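Local structure of COG1633: Uncharacterized conserved protein (Magnetospirillum magnetotacticum, 2OH3) at residues 12-17 with 56-61; 22-27 with 44-49. The protein is of unknown function but binds zinc in a rubrerythrin-like, probably ferritin-type helical bundle. All blocks are in the same frame, centred on the assembly; numbering follows the deposited sequence.

In the fold
Both contacts pair the same two helices, 6-33 and 37-61, an antiparallel hairpin within the four-helix bundle. Contact 2 lies nearer the turn between them and contact 1 nearer their far ends, about 16 Å between centres, with the metal region between. Contact 1 reaches it through Glu17: the nearest atom of the Glu17 side chain is about 6 Å from the zinc. In contact 2 the side chain of Met46 is about 4 Å from the zinc, again at the nearest atom. The two contacts meet directly where Glu17 OE2 packs 3.8 Å from Phe49 CE1. A bound imidazole, probably from the crystallisation liquor, hydrogen-bonds to Glu17 and sits beside Met46.

Contact 1 of 2, residues 12-17 with 56-61; sequences HAIALE and EIKQRS. With IMD (imidazole), chain C.
Glu17, whose CG rests 3.9 Å from Ile57 CD1, has its carboxylate met by a bound imidazole through the N-H at the rim of the ring. That N-H points almost straight at one oxygen: imidazole N3 to Glu17 OE1 is 2.7 Å, with an N-H...O angle of 170°. The other oxygen, OE2, is hydrogen-bonded to His53 ND1, so two partners fix the rotation of the carboxylate while the chain, bent at chi2 (-58°), crosses Ile57 at about a right angle. Glu135, a zinc ligand on helix 122-148, packs against the same side chain.

Ile57 packs against Ala13 and Ile14 as well as Glu17. Its CD1 lies 3.7 Å from Ala13 CB, and its CG2 pushes into the CG1 of Ile14 at 3.3 Å, tighter than an ordinary van der Waals contact. The two isoleucines slide past each other in opposite directions. This is apolar packing, part buried and part at the surface, between helix 6-33 and helix 37-61, running roughly antiparallel in a four-helix bundle of the ferritin-like type to which rubrerythrins belong; the short segments come within 9.5 Å, axis to axis. Phe131 and Tyr112, on the other two helices of the bundle, also pack on Ala13.

Farther out, Ile14 lies more open. With CG1 anti to its carbonyl carbon (chi1 -71°) and the chain extended beyond it, Ile14 CD1 reaches the stem of Lys58, 4.2 Å from its CG. It also approaches Ser61, a residue in two conformations, which makes that touch doubtful. Leu66, from the loop beyond helix 37-61, packs on Ile14 too.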
loop_
_atom_site.group_PDB
_atom_site.type_symbol
_atom_site.label_atom_id
_atom_site.label_comp_id
_atom_site.label_asym_id
_atom_site.label_seq_id
_atom_site.Cartn_x
_atom_site.Cartn_y
_atom_site.Cartn_z
ATOM N N HIS A 12 -15.041 5.050 -1.474
ATOM C CA HIS A 12 -14.409 4.150 -0.530
ATOM C C HIS A 12 -14.662 2.692 -0.917
ATOM O O HIS A 12 -13.747 1.878 -1.057
ATOM C CB HIS A 12 -14.891 4.410 0.893
ATOM C CG HIS A 12 -14.090 5.433 1.626
ATOM N ND1 HIS A 12 -14.305 6.796 1.489
ATOM C CD2 HIS A 12 -13.095 5.301 2.538
ATOM C CE1 HIS A 12 -13.466 7.453 2.270
ATOM N NE2 HIS A 12 -12.721 6.572 2.912
ATOM N N ALA A 13 -15.912 2.354 -1.130
ATOM C CA ALA A 13 -16.254 1.002 -1.486
ATOM C C ALA A 13 -15.532 0.493 -2.735
ATOM O O ALA A 13 -15.036 -0.637 -2.737
ATOM C CB ALA A 13 -17.775 0.876 -1.621
ATOM N N ILE A 14 -15.453 1.297 -3.798
ATOM C CA ILE A 14 -14.763 0.884 -5.009
ATOM C C ILE A 14 -13.278 0.653 -4.726
ATOM O O ILE A 14 -12.656 -0.287 -5.218
ATOM C CB ILE A 14 -14.876 1.935 -6.129
ATOM C CG1 ILE A 14 -16.290 1.967 -6.651
ATOM C CG2 ILE A 14 -13.979 1.580 -7.294
ATOM C CD1 ILE A 14 -16.548 3.104 -7.637
ATOM N N ALA A 15 -12.699 1.558 -3.975
ATOM C CA ALA A 15 -11.279 1.494 -3.727
ATOM C C ALA A 15 -10.971 0.282 -2.886
ATOM O O ALA A 15 -9.966 -0.386 -3.126
ATOM C CB ALA A 15 -10.792 2.777 -3.086
ATOM N N LEU A 16 -11.819 0.005 -1.905
ATOM C CA LEU A 16 -11.641 -1.152 -1.018
ATOM C C LEU A 16 -11.683 -2.444 -1.798
ATOM O O LEU A 16 -10.909 -3.352 -1.526
ATOM C CB LEU A 16 -12.685 -1.206 0.115
ATOM C CG LEU A 16 -12.496 -0.187 1.263
ATOM C CD1 LEU A 16 -13.728 -0.076 2.194
ATOM C CD2 LEU A 16 -11.226 -0.459 2.101
ATOM N N GLU A 17 -12.577 -2.514 -2.783
ATOM C CA GLU A 17 -12.738 -3.679 -3.646
ATOM C C GLU A 17 -11.660 -3.837 -4.706
ATOM O O GLU A 17 -11.192 -4.939 -4.942
ATOM C CB GLU A 17 -14.112 -3.637 -4.341
ATOM C CG GLU A 17 -15.269 -3.913 -3.371
ATOM C CD GLU A 17 -15.119 -5.290 -2.687
ATOM O OE1 GLU A 17 -14.263 -6.071 -3.176
ATOM O OE2 GLU A 17 -15.800 -5.581 -1.667
ATOM N N GLU A 56 -20.747 -4.050 -9.179
ATOM C CA GLU A 56 -22.001 -3.516 -8.650
ATOM C C GLU A 56 -21.824 -2.080 -8.174
ATOM O O GLU A 56 -22.638 -1.216 -8.497
ATOM C CB GLU A 56 -22.542 -4.393 -7.505
ATOM C CG GLU A 56 -23.675 -5.335 -7.923
ATOM C CD GLU A 56 -24.287 -6.070 -6.739
ATOM O OE1 GLU A 56 -24.842 -5.393 -5.848
ATOM O OE2 GLU A 56 -24.211 -7.322 -6.688
ATOM N N ILE A 57 -20.763 -1.835 -7.406
ATOM C CA ILE A 57 -20.477 -0.509 -6.881
ATOM C C ILE A 57 -20.178 0.463 -8.025
ATOM O O ILE A 57 -20.604 1.613 -7.985
ATOM C CB ILE A 57 -19.341 -0.551 -5.825
ATOM C CG1 ILE A 57 -19.760 -1.438 -4.675
ATOM C CG2 ILE A 57 -19.050 0.831 -5.284
ATOM C CD1 ILE A 57 -18.613 -1.951 -3.870
ATOM N N LYS A 58 -19.492 -0.011 -9.062
ATOM C CA LYS A 58 -19.185 0.815 -10.231
ATOM C C LYS A 58 -20.445 1.258 -10.989
ATOM O O LYS A 58 -20.523 2.405 -11.466
ATOM C CB LYS A 58 -18.230 0.086 -11.168
ATOM C CG LYS A 58 -16.782 0.117 -10.626
ATOM C CD LYS A 58 -15.838 -0.871 -11.352
ATOM C CE LYS A 58 -14.445 -0.916 -10.690
ATOM N NZ LYS A 58 -13.518 -1.789 -11.474
ATOM N N GLN A 59 -21.419 0.352 -11.099
ATOM C CA GLN A 59 -22.699 0.701 -11.700
ATOM C C GLN A 59 -23.367 1.809 -10.874
ATOM O O GLN A 59 -23.800 2.801 -11.424
ATOM C CB GLN A 59 -23.591 -0.532 -11.883
ATOM C CG GLN A 59 -23.382 -1.221 -13.240
ATOM C CD GLN A 59 -24.068 -0.496 -14.395
ATOM O OE1 GLN A 59 -23.410 -0.028 -15.333
ATOM N NE2 GLN A 59 -25.397 -0.394 -14.334
ATOM N N ARG A 60 -23.390 1.675 -9.558
ATOM C CA ARG A 60 -23.961 2.732 -8.700
ATOM C C ARG A 60 -23.283 4.108 -8.890
ATOM O O ARG A 60 -23.939 5.178 -8.918
ATOM C CB ARG A 60 -23.860 2.319 -7.217
ATOM C CG ARG A 60 -24.626 1.084 -6.865
ATOM C CD ARG A 60 -24.544 0.802 -5.349
ATOM N NE ARG A 60 -25.228 -0.458 -5.050
ATOM C CZ ARG A 60 -26.540 -0.612 -4.981
ATOM N NH1 ARG A 60 -27.361 0.423 -5.146
ATOM N NH2 ARG A 60 -27.049 -1.806 -4.734
ATOM N N SER A 61 -21.967 4.067 -9.074
ATOM C CA SER A 61 -21.156 5.269 -9.003
ATOM C C SER A 61 -21.169 6.068 -10.281
ATOM O O SER A 61 -20.704 7.209 -10.275
ATOM C CB SER A 61 -19.719 4.924 -8.631
ATOM O OG SER A 61 -19.148 4.142 -9.653
HETATM N N1 IMD C . -13.881 -9.200 0.559
HETATM C C2 IMD C . -14.379 -8.086 0.019
HETATM N N3 IMD C . -13.957 -8.052 -1.300
HETATM C C4 IMD C . -13.214 -9.128 -1.547
HETATM C C5 IMD C . -13.170 -9.856 -0.390
#

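Contact 2 of 2, residues 22-27 with 44-49; sequences ERYVEL and RDMARF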
loop_
_atom_site.group_PDB
_atom_site.type_symbol
_atom_site.label_atom_id
_atom_site.label_comp_id
_atom_site.label_asym_id
_atom_site.label_seq_id
_atom_site.Cartn_x
_atom_site.Cartn_y
_atom_site.Cartn_z
ATOM N N GLU A 22 -6.769 -7.144 -5.981
ATOM C CA GLU A 22 -5.336 -7.228 -6.188
ATOM C C GLU A 22 -4.620 -7.999 -5.106
ATOM O O GLU A 22 -3.699 -8.744 -5.393
ATOM C CB GLU A 22 -4.691 -5.836 -6.194
ATOM C CG GLU A 22 -4.937 -5.060 -7.439
ATOM C CD GLU A 22 -4.472 -3.618 -7.303
ATOM O OE1 GLU A 22 -3.531 -3.362 -6.480
ATOM O OE2 GLU A 22 -5.047 -2.772 -8.049
ATOM N N ARG A 23 -4.992 -7.764 -3.862
ATOM C CA ARG A 23 -4.281 -8.382 -2.737
ATOM C C ARG A 23 -4.544 -9.888 -2.642
ATOM O O ARG A 23 -3.653 -10.674 -2.307
ATOM C CB ARG A 23 -4.695 -7.757 -1.426
ATOM C CG ARG A 23 -4.335 -6.267 -1.218
ATOM C CD ARG A 23 -2.887 -6.001 -0.962
ATOM N NE ARG A 23 -2.056 -6.247 -2.127
ATOM C CZ ARG A 23 -2.090 -5.590 -3.281
ATOM N NH1 ARG A 23 -2.899 -4.574 -3.502
ATOM N NH2 ARG A 23 -1.268 -5.954 -4.248
ATOM N N TYR A 24 -5.799 -10.255 -2.840
ATOM C CA TYR A 24 -6.190 -11.672 -2.951
ATOM C C TYR A 24 -5.615 -12.440 -4.131
ATOM O O TYR A 24 -5.274 -13.587 -3.955
ATOM C CB TYR A 24 -7.693 -11.803 -2.918
ATOM C CG TYR A 24 -8.279 -11.727 -1.520
ATOM C CD1 TYR A 24 -7.934 -12.668 -0.565
ATOM C CD2 TYR A 24 -9.215 -10.769 -1.184
ATOM C CE1 TYR A 24 -8.449 -12.626 0.710
ATOM C CE2 TYR A 24 -9.797 -10.750 0.075
ATOM C CZ TYR A 24 -9.365 -11.668 1.032
ATOM O OH TYR A 24 -9.881 -11.701 2.294
ATOM N N VAL A 25 -5.531 -11.849 -5.337
ATOM C CA VAL A 25 -4.865 -12.514 -6.439
ATOM C C VAL A 25 -3.440 -12.819 -6.060
ATOM O O VAL A 25 -2.937 -13.918 -6.277
ATOM C CB VAL A 25 -4.903 -11.686 -7.715
ATOM C CG1 VAL A 25 -3.951 -12.241 -8.753
ATOM C CG2 VAL A 25 -6.331 -11.671 -8.284
ATOM N N GLU A 26 -2.792 -11.837 -5.456
ATOM C CA GLU A 26 -1.413 -11.932 -4.993
ATOM C C GLU A 26 -1.232 -13.056 -3.973
ATOM O O GLU A 26 -0.339 -13.888 -4.113
ATOM C CB GLU A 26 -1.037 -10.537 -4.460
ATOM C CG GLU A 26 0.297 -10.336 -3.972
ATOM C CD GLU A 26 0.553 -8.833 -3.714
ATOM O OE1 GLU A 26 0.094 -8.328 -2.667
ATOM O OE2 GLU A 26 1.185 -8.160 -4.571
ATOM N N LEU A 27 -2.112 -13.112 -2.983
ATOM C CA LEU A 27 -2.071 -14.191 -2.011
ATOM C C LEU A 27 -2.391 -15.562 -2.637
ATOM O O LEU A 27 -1.747 -16.558 -2.285
ATOM C CB LEU A 27 -3.018 -13.915 -0.816
ATOM C CG LEU A 27 -2.749 -12.728 0.120
ATOM C CD1 LEU A 27 -3.938 -12.572 1.037
ATOM C CD2 LEU A 27 -1.471 -12.899 0.922
ATOM N N ARG A 44 -8.819 -17.233 -4.349
ATOM C CA ARG A 44 -9.422 -17.000 -5.661
ATOM C C ARG A 44 -10.898 -16.634 -5.519
ATOM O O ARG A 44 -11.400 -15.766 -6.234
ATOM C CB ARG A 44 -9.258 -18.185 -6.593
ATOM C CG ARG A 44 -7.863 -18.506 -6.891
ATOM C CD ARG A 44 -7.213 -17.579 -7.893
ATOM N NE ARG A 44 -5.889 -18.131 -8.118
ATOM C CZ ARG A 44 -4.790 -17.450 -8.405
ATOM N NH1 ARG A 44 -4.822 -16.117 -8.574
ATOM N NH2 ARG A 44 -3.650 -18.143 -8.523
ATOM N N ASP A 45 -11.585 -17.280 -4.586
ATOM C CA ASP A 45 -13.011 -17.079 -4.366
ATOM C C ASP A 45 -13.240 -15.632 -3.942
ATOM O O ASP A 45 -14.106 -14.917 -4.473
ATOM C CB ASP A 45 -13.475 -18.070 -3.306
ATOM C CG ASP A 45 -14.987 -18.079 -3.080
ATOM O OD1 ASP A 45 -15.783 -18.053 -4.050
ATOM O OD2 ASP A 45 -15.371 -18.150 -1.888
HETATM N N MSE A 46 -12.413 -15.192 -3.015
HETATM C CA MSE A 46 -12.476 -13.834 -2.494
HETATM C C MSE A 46 -12.174 -12.790 -3.568
HETATM O O MSE A 46 -12.829 -11.751 -3.606
HETATM C CB MSE A 46 -11.513 -13.668 -1.312
HETATM C CG MSE A 46 -11.830 -14.405 0.042
HETATM SE SE MSE A 46 -13.553 -13.840 0.859
HETATM C CE MSE A 46 -13.412 -12.306 0.821
ATOM N N ALA A 47 -11.177 -13.051 -4.409
ATOM C CA ALA A 47 -10.799 -12.130 -5.467
ATOM C C ALA A 47 -11.976 -12.029 -6.444
ATOM O O ALA A 47 -12.219 -10.979 -7.019
ATOM C CB ALA A 47 -9.562 -12.616 -6.207
ATOM N N ARG A 48 -12.660 -13.140 -6.642
ATOM C CA ARG A 48 -13.802 -13.148 -7.555
ATOM C C ARG A 48 -14.974 -12.386 -6.984
ATOM O O ARG A 48 -15.653 -11.688 -7.713
ATOM C CB ARG A 48 -14.200 -14.581 -7.914
ATOM C CG ARG A 48 -15.419 -14.666 -8.826
ATOM C CD ARG A 48 -15.121 -14.085 -10.157
ATOM N NE ARG A 48 -16.295 -14.170 -11.019
ATOM C CZ ARG A 48 -16.553 -13.338 -12.025
ATOM N NH1 ARG A 48 -15.719 -12.329 -12.315
ATOM N NH2 ARG A 48 -17.664 -13.508 -12.744
ATOM N N PHE A 49 -15.223 -12.524 -5.680
ATOM C CA PHE A 49 -16.250 -11.747 -5.018
ATOM C C PHE A 49 -15.923 -10.248 -5.213
ATOM O O PHE A 49 -16.835 -9.437 -5.502
ATOM C CB PHE A 49 -16.346 -12.102 -3.514
ATOM C CG PHE A 49 -17.204 -11.139 -2.728
ATOM C CD1 PHE A 49 -16.687 -9.931 -2.278
ATOM C CD2 PHE A 49 -18.527 -11.420 -2.474
ATOM C CE1 PHE A 49 -17.484 -9.015 -1.555
ATOM C CE2 PHE A 49 -19.340 -10.497 -1.768
ATOM C CZ PHE A 49 -18.806 -9.304 -1.308
#
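Tyr24 and Met46 each have CG anti to their own carbonyl carbon (chi1 -80° in Tyr24); these torsions turn both side chains into the bundle interior, where the ring and the Met46 stem meet. The tyrosine ring is set with one face toward the methionine, whose CB sits 3.5 Å from the ring centroid and only 3° off its normal, a clean CH-pi contact. Residue 46 is a selenomethionine whose chain, bent at chi2 and chi3, runs along that face toward the hydroxyl end, CG near Tyr24 CZ. The selenium stands obliquely, 5.3 Å from the ring centroid, in a Met-aromatic contact.

The segments form an antiparallel helix pair of the ferritin-like four-helix bundle, their axes 8.2 Å apart at 160°. Next to Tyr24 CB, the small side chain of Ala47 lets the backbones close to 5.3 Å between the CA atoms of Tyr24 and Ala47. Its CB lies 3.9 Å from Tyr24 CB and 4.0 Å from Val25 CG2. Toward the surface, Arg44 meets Val25 CG1 with the edge of its guanidinium; its NH2 makes a salt bridge with Asp29. On the side of helix 6-33 turned to the second subunit, Arg23 bridges Glu22 and Glu26, and Glu26 OE1 also bonds Ser71 of that subunit.

No hydrogen bond crosses between the segments, so apolar packing carries this pairing. The buried tyrosine hydroxyl instead bonds OE2 of the zinc ligand Glu105, which places Tyr24 in the second shell of the metal; with Met46 packed over its face, the ring is well placed to steady that carboxylate.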